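Local coordinates for protein beta-glucuronidase (uncultured Clostridium sp., PDB 6U7J) that probably hydrolyses beta-glucuronides as a family 2 glycosyl hydrolase of gut bacteria, an activity linked to the reactivation of estrogens, at residues F379-K393 with E422-Y435. Numbering follows the deposited sequence.
Sequences FTEDKVNEKTLAYHK and EEASRNYFEEVTKY
The phenol of Tyr428 is wedged between Phe379 and Leu389, with a different kind of contact on each face. Phe379 turns its edge to one face in a T-shaped pair, ring planes 63° apart, while Leu389 lays CD1 over the centre of the other, 4.0 Å from the centroid. Tyrosine suits the place, offering two apolar faces and a terminal hydroxyl. Its CG stands anti to the backbone N (chi1 -176°), which throws the ring towards helix 386-393. There OH meets His392 ND1 at the rim of the imidazole in a 2.8 Å hydrogen bond. Histidine can bond at both ring nitrogens: NE2 must donate to Ile414 O on strand 409-416, and in a neutral imidazole ND1 would then accept from the phenol. Branched Val432 lays CG1 over the imidazole face and presses CG2 tightly on Leu389 CD1 at 3.4 Å.

Phe379 is itself enclosed. Ser425 CB sits over one face, Phe429 CE2 approaches obliquely, 3.5 Å from Phe379 CZ, and Glu422 lies at the edge. Extended beyond CG, Glu422 brings OE1 to Phe379 N at 3.0 Å, using the syn lone pair in a nearly straight bond; a water joins OE1 to Phe379 O, and OE2 takes His419 ND1 and Ile378 N.

Further along, Lys393 rests its methylenes on the Tyr435 ring while its ammonium NZ meets Glu431 OE1 nearly along the C-O axis, a 2.8 Å salt bridge.

Segments 386-393 and 424-435, nearly parallel at 19° with axes coming within 10.0 Å, belong to successive outer helices of the TIM barrel, flanking strand 409-416. An aromatic cluster of Phe379, from the loop leading into the first helix, with His392, Tyr428 and Phe429 joins the two. Tyr428 OH and both His392 nitrogens each have a partner: the two bonds hold the imidazole's rotation, Phe379 and Leu389 hold the phenol flat, and the chain ties both helices to the barrel wall.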
loop_
_atom_site.group_PDB
_atom_site.type_symbol
_atom_site.label_atom_id
_atom_site.label_comp_id
_atom_site.label_asym_id
_atom_site.label_seq_id
_atom_site.Cartn_x
_atom_site.Cartn_y
_atom_site.Cartn_z
ATOM N N PHE B 379 -33.515 -16.198 -21.503
ATOM C CA PHE B 379 -33.775 -16.952 -22.730
ATOM C C PHE B 379 -35.236 -16.746 -23.125
ATOM O O PHE B 379 -36.107 -17.574 -22.859
ATOM C CB PHE B 379 -33.415 -18.422 -22.519
ATOM C CG PHE B 379 -31.952 -18.630 -22.248
ATOM C CD1 PHE B 379 -31.054 -18.815 -23.297
ATOM C CD2 PHE B 379 -31.459 -18.569 -20.950
ATOM C CE1 PHE B 379 -29.700 -18.966 -23.054
ATOM C CE2 PHE B 379 -30.103 -18.723 -20.699
ATOM C CZ PHE B 379 -29.220 -18.919 -21.757
ATOM N N THR B 380 -35.497 -15.594 -23.758
ATOM C CA THR B 380 -36.832 -15.173 -24.170
ATOM C C THR B 380 -36.764 -14.532 -25.554
ATOM O O THR B 380 -35.693 -14.181 -26.051
ATOM C CB THR B 380 -37.452 -14.187 -23.179
ATOM O OG1 THR B 380 -36.654 -13.002 -23.133
ATOM C CG2 THR B 380 -37.511 -14.795 -21.778
ATOM N N GLU B 381 -37.938 -14.354 -26.168
ATOM C CA GLU B 381 -37.995 -13.920 -27.566
ATOM C C GLU B 381 -37.305 -12.573 -27.791
ATOM O O GLU B 381 -36.719 -12.345 -28.853
ATOM C CB GLU B 381 -39.453 -13.858 -28.028
ATOM C CG GLU B 381 -39.640 -13.456 -29.483
ATOM C CD GLU B 381 -40.887 -12.600 -29.706
ATOM O OE1 GLU B 381 -42.012 -13.148 -29.596
ATOM O OE2 GLU B 381 -40.741 -11.385 -29.998
ATOM N N ASP B 382 -37.340 -11.675 -26.814
ATOM C CA ASP B 382 -36.758 -10.355 -26.994
ATOM C C ASP B 382 -35.350 -10.224 -26.407
ATOM O O ASP B 382 -34.829 -9.106 -26.339
ATOM C CB ASP B 382 -37.682 -9.285 -26.399
ATOM C CG ASP B 382 -38.206 -9.657 -25.016
ATOM O OD1 ASP B 382 -37.954 -10.801 -24.554
ATOM O OD2 ASP B 382 -38.879 -8.801 -24.391
ATOM N N LYS B 383 -34.714 -11.329 -25.996
ATOM C CA LYS B 383 -33.369 -11.248 -25.432
ATOM C C LYS B 383 -32.439 -12.283 -26.057
ATOM O O LYS B 383 -32.132 -12.189 -27.245
ATOM C CB LYS B 383 -33.420 -11.401 -23.908
ATOM C CG LYS B 383 -33.980 -10.162 -23.195
ATOM C CD LYS B 383 -33.903 -10.294 -21.686
ATOM C CE LYS B 383 -34.638 -9.163 -20.990
ATOM N NZ LYS B 383 -36.103 -9.273 -21.192
ATOM N N VAL B 384 -31.965 -13.261 -25.288
ATOM C CA VAL B 384 -31.155 -14.333 -25.863
ATOM C C VAL B 384 -32.110 -15.273 -26.592
ATOM O O VAL B 384 -32.869 -16.008 -25.954
ATOM C CB VAL B 384 -30.334 -15.078 -24.800
ATOM C CG1 VAL B 384 -29.624 -16.280 -25.424
ATOM C CG2 VAL B 384 -29.322 -14.135 -24.122
ATOM N N ASN B 385 -32.074 -15.247 -27.923
ATOM C CA ASN B 385 -33.099 -15.890 -28.753
ATOM C C ASN B 385 -32.429 -16.598 -29.936
ATOM O O ASN B 385 -31.219 -16.855 -29.930
ATOM C CB ASN B 385 -34.147 -14.841 -29.179
ATOM C CG ASN B 385 -33.551 -13.735 -30.027
ATOM O OD1 ASN B 385 -32.463 -13.881 -30.578
ATOM N ND2 ASN B 385 -34.260 -12.621 -30.131
ATOM N N GLU B 386 -33.228 -16.923 -30.972
ATOM C CA GLU B 386 -32.768 -17.718 -32.119
ATOM C C GLU B 386 -31.566 -17.063 -32.796
ATOM O O GLU B 386 -30.792 -17.728 -33.496
ATOM C CB GLU B 386 -33.918 -17.887 -33.135
ATOM C CG GLU B 386 -34.286 -16.589 -33.890
ATOM C CD GLU B 386 -34.923 -16.817 -35.274
ATOM O OE1 GLU B 386 -35.439 -15.828 -35.856
ATOM O OE2 GLU B 386 -34.904 -17.971 -35.781
ATOM N N LYS B 387 -31.417 -15.760 -32.571
ATOM C CA LYS B 387 -30.385 -14.903 -33.113
ATOM C C LYS B 387 -29.053 -15.075 -32.484
ATOM O O LYS B 387 -28.035 -15.243 -33.174
ATOM C CB LYS B 387 -30.686 -13.430 -32.882
ATOM C CG LYS B 387 -31.440 -13.063 -33.969
ATOM C CD LYS B 387 -30.725 -13.531 -35.098
ATOM C CE LYS B 387 -31.910 -13.886 -35.871
ATOM N NZ LYS B 387 -32.363 -12.472 -36.251
ATOM N N THR B 388 -29.081 -14.746 -31.211
ATOM C CA THR B 388 -28.012 -15.109 -30.336
ATOM C C THR B 388 -27.558 -16.506 -30.689
ATOM O O THR B 388 -26.367 -16.748 -30.872
ATOM C CB THR B 388 -28.518 -15.041 -28.918
ATOM O OG1 THR B 388 -29.220 -13.808 -28.737
ATOM C CG2 THR B 388 -27.319 -15.133 -27.982
ATOM N N LEU B 389 -28.514 -17.431 -30.814
ATOM C CA LEU B 389 -28.176 -18.829 -31.059
ATOM C C LEU B 389 -27.430 -18.998 -32.379
ATOM O O LEU B 389 -26.404 -19.691 -32.443
ATOM C CB LEU B 389 -29.455 -19.674 -31.026
ATOM C CG LEU B 389 -29.338 -21.166 -31.369
ATOM C CD1 LEU B 389 -28.210 -21.795 -30.594
ATOM C CD2 LEU B 389 -30.654 -21.898 -31.097
ATOM N N ALA B 390 -27.934 -18.382 -33.455
ATOM C CA ALA B 390 -27.262 -18.516 -34.745
ATOM C C ALA B 390 -25.893 -17.849 -34.711
ATOM O O ALA B 390 -24.916 -18.394 -35.242
ATOM C CB ALA B 390 -28.120 -17.930 -35.863
ATOM N N TYR B 391 -25.792 -16.690 -34.043
ATOM C CA TYR B 391 -24.499 -16.025 -33.943
ATOM C C TYR B 391 -23.540 -16.837 -33.068
ATOM O O TYR B 391 -22.348 -16.950 -33.375
ATOM C CB TYR B 391 -24.689 -14.597 -33.416
ATOM C CG TYR B 391 -23.376 -13.884 -33.233
ATOM C CD1 TYR B 391 -22.578 -13.589 -34.327
ATOM C CD2 TYR B 391 -22.911 -13.551 -31.957
ATOM C CE1 TYR B 391 -21.368 -12.965 -34.174
ATOM C CE2 TYR B 391 -21.701 -12.914 -31.788
ATOM C CZ TYR B 391 -20.934 -12.628 -32.900
ATOM O OH TYR B 391 -19.725 -12.012 -32.753
ATOM N N HIS B 392 -24.065 -17.456 -32.011
ATOM C CA HIS B 392 -23.264 -18.309 -31.132
ATOM C C HIS B 392 -22.658 -19.484 -31.904
ATOM O O HIS B 392 -21.468 -19.798 -31.756
ATOM C CB HIS B 392 -24.166 -18.783 -29.991
ATOM C CG HIS B 392 -23.452 -19.393 -28.821
ATOM N ND1 HIS B 392 -24.081 -19.597 -27.611
ATOM C CD2 HIS B 392 -22.196 -19.874 -28.677
ATOM C CE1 HIS B 392 -23.240 -20.165 -26.767
ATOM N NE2 HIS B 392 -22.084 -20.333 -27.383
ATOM N N LYS B 393 -23.463 -20.148 -32.743
ATOM C CA LYS B 393 -22.925 -21.198 -33.611
ATOM C C LYS B 393 -21.860 -20.648 -34.556
ATOM O O LYS B 393 -20.821 -21.284 -34.776
ATOM C CB LYS B 393 -24.046 -21.846 -34.428
ATOM C CG LYS B 393 -25.127 -22.539 -33.628
ATOM C CD LYS B 393 -25.969 -23.400 -34.564
ATOM C CE LYS B 393 -27.412 -23.467 -34.126
ATOM N NZ LYS B 393 -28.246 -24.178 -35.145
ATOM N N GLU B 422 -33.200 -21.901 -16.362
ATOM C CA GLU B 422 -34.393 -21.650 -17.160
ATOM C C GLU B 422 -34.641 -22.797 -18.132
ATOM O O GLU B 422 -33.713 -23.279 -18.789
ATOM C CB GLU B 422 -34.249 -20.342 -17.944
ATOM C CG GLU B 422 -34.030 -19.103 -17.076
ATOM C CD GLU B 422 -33.734 -17.842 -17.895
ATOM O OE1 GLU B 422 -34.171 -17.762 -19.063
ATOM O OE2 GLU B 422 -33.059 -16.927 -17.368
ATOM N N GLU B 423 -35.904 -23.226 -18.234
ATOM C CA GLU B 423 -36.234 -24.338 -19.123
ATOM C C GLU B 423 -35.911 -24.004 -20.574
ATOM O O GLU B 423 -35.413 -24.858 -21.322
ATOM C CB GLU B 423 -37.710 -24.720 -18.981
ATOM C CG GLU B 423 -38.144 -25.898 -19.865
ATOM C CD GLU B 423 -37.318 -27.162 -19.631
ATOM O OE1 GLU B 423 -36.923 -27.820 -20.621
ATOM O OE2 GLU B 423 -37.055 -27.495 -18.462
ATOM N N ALA B 424 -36.158 -22.754 -20.983
ATOM C CA ALA B 424 -35.854 -22.356 -22.349
ATOM C C ALA B 424 -34.371 -22.458 -22.670
ATOM O O ALA B 424 -34.008 -22.419 -23.850
ATOM C CB ALA B 424 -36.345 -20.930 -22.611
ATOM N N SER B 425 -33.507 -22.601 -21.662
ATOM C CA SER B 425 -32.081 -22.730 -21.938
ATOM C C SER B 425 -31.691 -24.134 -22.391
ATOM O O SER B 425 -30.629 -24.299 -23.007
ATOM C CB SER B 425 -31.269 -22.321 -20.699
ATOM O OG SER B 425 -31.004 -23.425 -19.842
ATOM N N ARG B 426 -32.523 -25.145 -22.124
ATOM C CA ARG B 426 -32.171 -26.506 -22.522
ATOM C C ARG B 426 -32.094 -26.645 -24.043
ATOM O O ARG B 426 -31.112 -27.179 -24.577
ATOM C CB ARG B 426 -33.170 -27.506 -21.940
ATOM C CG ARG B 426 -32.764 -28.971 -22.165
ATOM C CD ARG B 426 -33.948 -29.906 -22.041
ATOM N NE ARG B 426 -34.783 -29.533 -20.906
ATOM C CZ ARG B 426 -34.621 -30.017 -19.682
ATOM N NH1 ARG B 426 -33.655 -30.903 -19.455
ATOM N NH2 ARG B 426 -35.418 -29.618 -18.693
ATOM N N ASN B 427 -33.122 -26.175 -24.761
ATOM C CA ASN B 427 -33.090 -26.243 -26.225
ATOM C C ASN B 427 -31.924 -25.442 -26.799
ATOM O O ASN B 427 -31.285 -25.869 -27.769
ATOM C CB ASN B 427 -34.408 -25.726 -26.812
ATOM C CG ASN B 427 -35.543 -26.734 -26.703
ATOM O OD1 ASN B 427 -35.347 -27.880 -26.285
ATOM N ND2 ASN B 427 -36.748 -26.300 -27.062
ATOM N N TYR B 428 -31.656 -24.260 -26.232
ATOM C CA TYR B 428 -30.577 -23.410 -26.727
ATOM C C TYR B 428 -29.258 -24.161 -26.707
ATOM O O TYR B 428 -28.581 -24.294 -27.732
ATOM C CB TYR B 428 -30.482 -22.126 -25.886
ATOM C CG TYR B 428 -29.456 -21.135 -26.392
ATOM C CD1 TYR B 428 -28.101 -21.304 -26.125
ATOM C CD2 TYR B 428 -29.842 -20.030 -27.148
ATOM C CE1 TYR B 428 -27.167 -20.414 -26.601
ATOM C CE2 TYR B 428 -28.907 -19.120 -27.619
ATOM C CZ TYR B 428 -27.574 -19.323 -27.350
ATOM O OH TYR B 428 -26.641 -18.435 -27.828
ATOM N N PHE B 429 -28.889 -24.687 -25.549
ATOM C CA PHE B 429 -27.575 -25.293 -25.434
ATOM C C PHE B 429 -27.511 -26.673 -26.056
ATOM O O PHE B 429 -26.423 -27.106 -26.447
ATOM C CB PHE B 429 -27.150 -25.292 -23.962
ATOM C CG PHE B 429 -26.786 -23.911 -23.476
ATOM C CD1 PHE B 429 -25.567 -23.346 -23.823
ATOM C CD2 PHE B 429 -27.691 -23.152 -22.769
ATOM C CE1 PHE B 429 -25.231 -22.055 -23.413
ATOM C CE2 PHE B 429 -27.372 -21.863 -22.357
ATOM C CZ PHE B 429 -26.133 -21.316 -22.681
ATOM N N GLU B 430 -28.644 -27.367 -26.186
ATOM C CA GLU B 430 -28.634 -28.607 -26.955
ATOM C C GLU B 430 -28.291 -28.333 -28.406
ATOM O O GLU B 430 -27.485 -29.056 -29.012
ATOM C CB GLU B 430 -29.981 -29.317 -26.876
ATOM C CG GLU B 430 -29.902 -30.716 -27.458
ATOM C CD GLU B 430 -31.258 -31.343 -27.669
ATOM O OE1 GLU B 430 -31.328 -32.588 -27.775
ATOM O OE2 GLU B 430 -32.252 -30.591 -27.730
ATOM N N GLU B 431 -28.895 -27.287 -28.981
ATOM C CA GLU B 431 -28.522 -26.865 -30.323
ATOM C C GLU B 431 -27.040 -26.515 -30.392
ATOM O O GLU B 431 -26.319 -26.990 -31.278
ATOM C CB GLU B 431 -29.383 -25.678 -30.747
ATOM C CG GLU B 431 -30.540 -26.065 -31.647
ATOM C CD GLU B 431 -30.077 -26.883 -32.844
ATOM O OE1 GLU B 431 -29.351 -26.330 -33.702
ATOM O OE2 GLU B 431 -30.418 -28.084 -32.909
ATOM N N VAL B 432 -26.558 -25.696 -29.448
ATOM C CA VAL B 432 -25.163 -25.265 -29.499
ATOM C C VAL B 432 -24.237 -26.465 -29.386
ATOM O O VAL B 432 -23.278 -26.603 -30.152
ATOM C CB VAL B 432 -24.860 -24.224 -28.406
ATOM C CG1 VAL B 432 -23.374 -23.884 -28.413
ATOM C CG2 VAL B 432 -25.658 -22.965 -28.619
ATOM N N THR B 433 -24.514 -27.358 -28.430
ATOM C CA THR B 433 -23.612 -28.488 -28.211
ATOM C C THR B 433 -23.596 -29.424 -29.416
ATOM O O THR B 433 -22.528 -29.870 -29.852
ATOM C CB THR B 433 -24.007 -29.253 -26.950
ATOM O OG1 THR B 433 -25.426 -29.448 -26.934
ATOM C CG2 THR B 433 -23.597 -28.491 -25.712
ATOM N N LYS B 434 -24.769 -29.714 -29.982
ATOM C CA LYS B 434 -24.814 -30.548 -31.178
ATOM C C LYS B 434 -24.024 -29.926 -32.320
ATOM O O LYS B 434 -23.337 -30.636 -33.064
ATOM C CB LYS B 434 -26.262 -30.787 -31.589
ATOM C CG LYS B 434 -26.887 -31.962 -30.849
ATOM C CD LYS B 434 -28.406 -31.950 -30.888
ATOM C CE LYS B 434 -28.929 -31.216 -32.097
ATOM N NZ LYS B 434 -28.555 -31.925 -33.354
ATOM N N TYR B 435 -24.066 -28.597 -32.449
ATOM C CA TYR B 435 -23.355 -27.956 -33.556
ATOM C C TYR B 435 -21.839 -28.077 -33.406
ATOM O O TYR B 435 -21.137 -28.322 -34.393
ATOM C CB TYR B 435 -23.758 -26.488 -33.679
ATOM C CG TYR B 435 -23.095 -25.818 -34.853
ATOM C CD1 TYR B 435 -22.044 -24.922 -34.670
ATOM C CD2 TYR B 435 -23.496 -26.112 -36.160
ATOM C CE1 TYR B 435 -21.424 -24.314 -35.756
ATOM C CE2 TYR B 435 -22.880 -25.510 -37.253
ATOM C CZ TYR B 435 -21.848 -24.611 -37.043
ATOM O OH TYR B 435 -21.233 -24.023 -38.119
HETATM O O HOH W 1 -36.967 -17.979 -19.754
#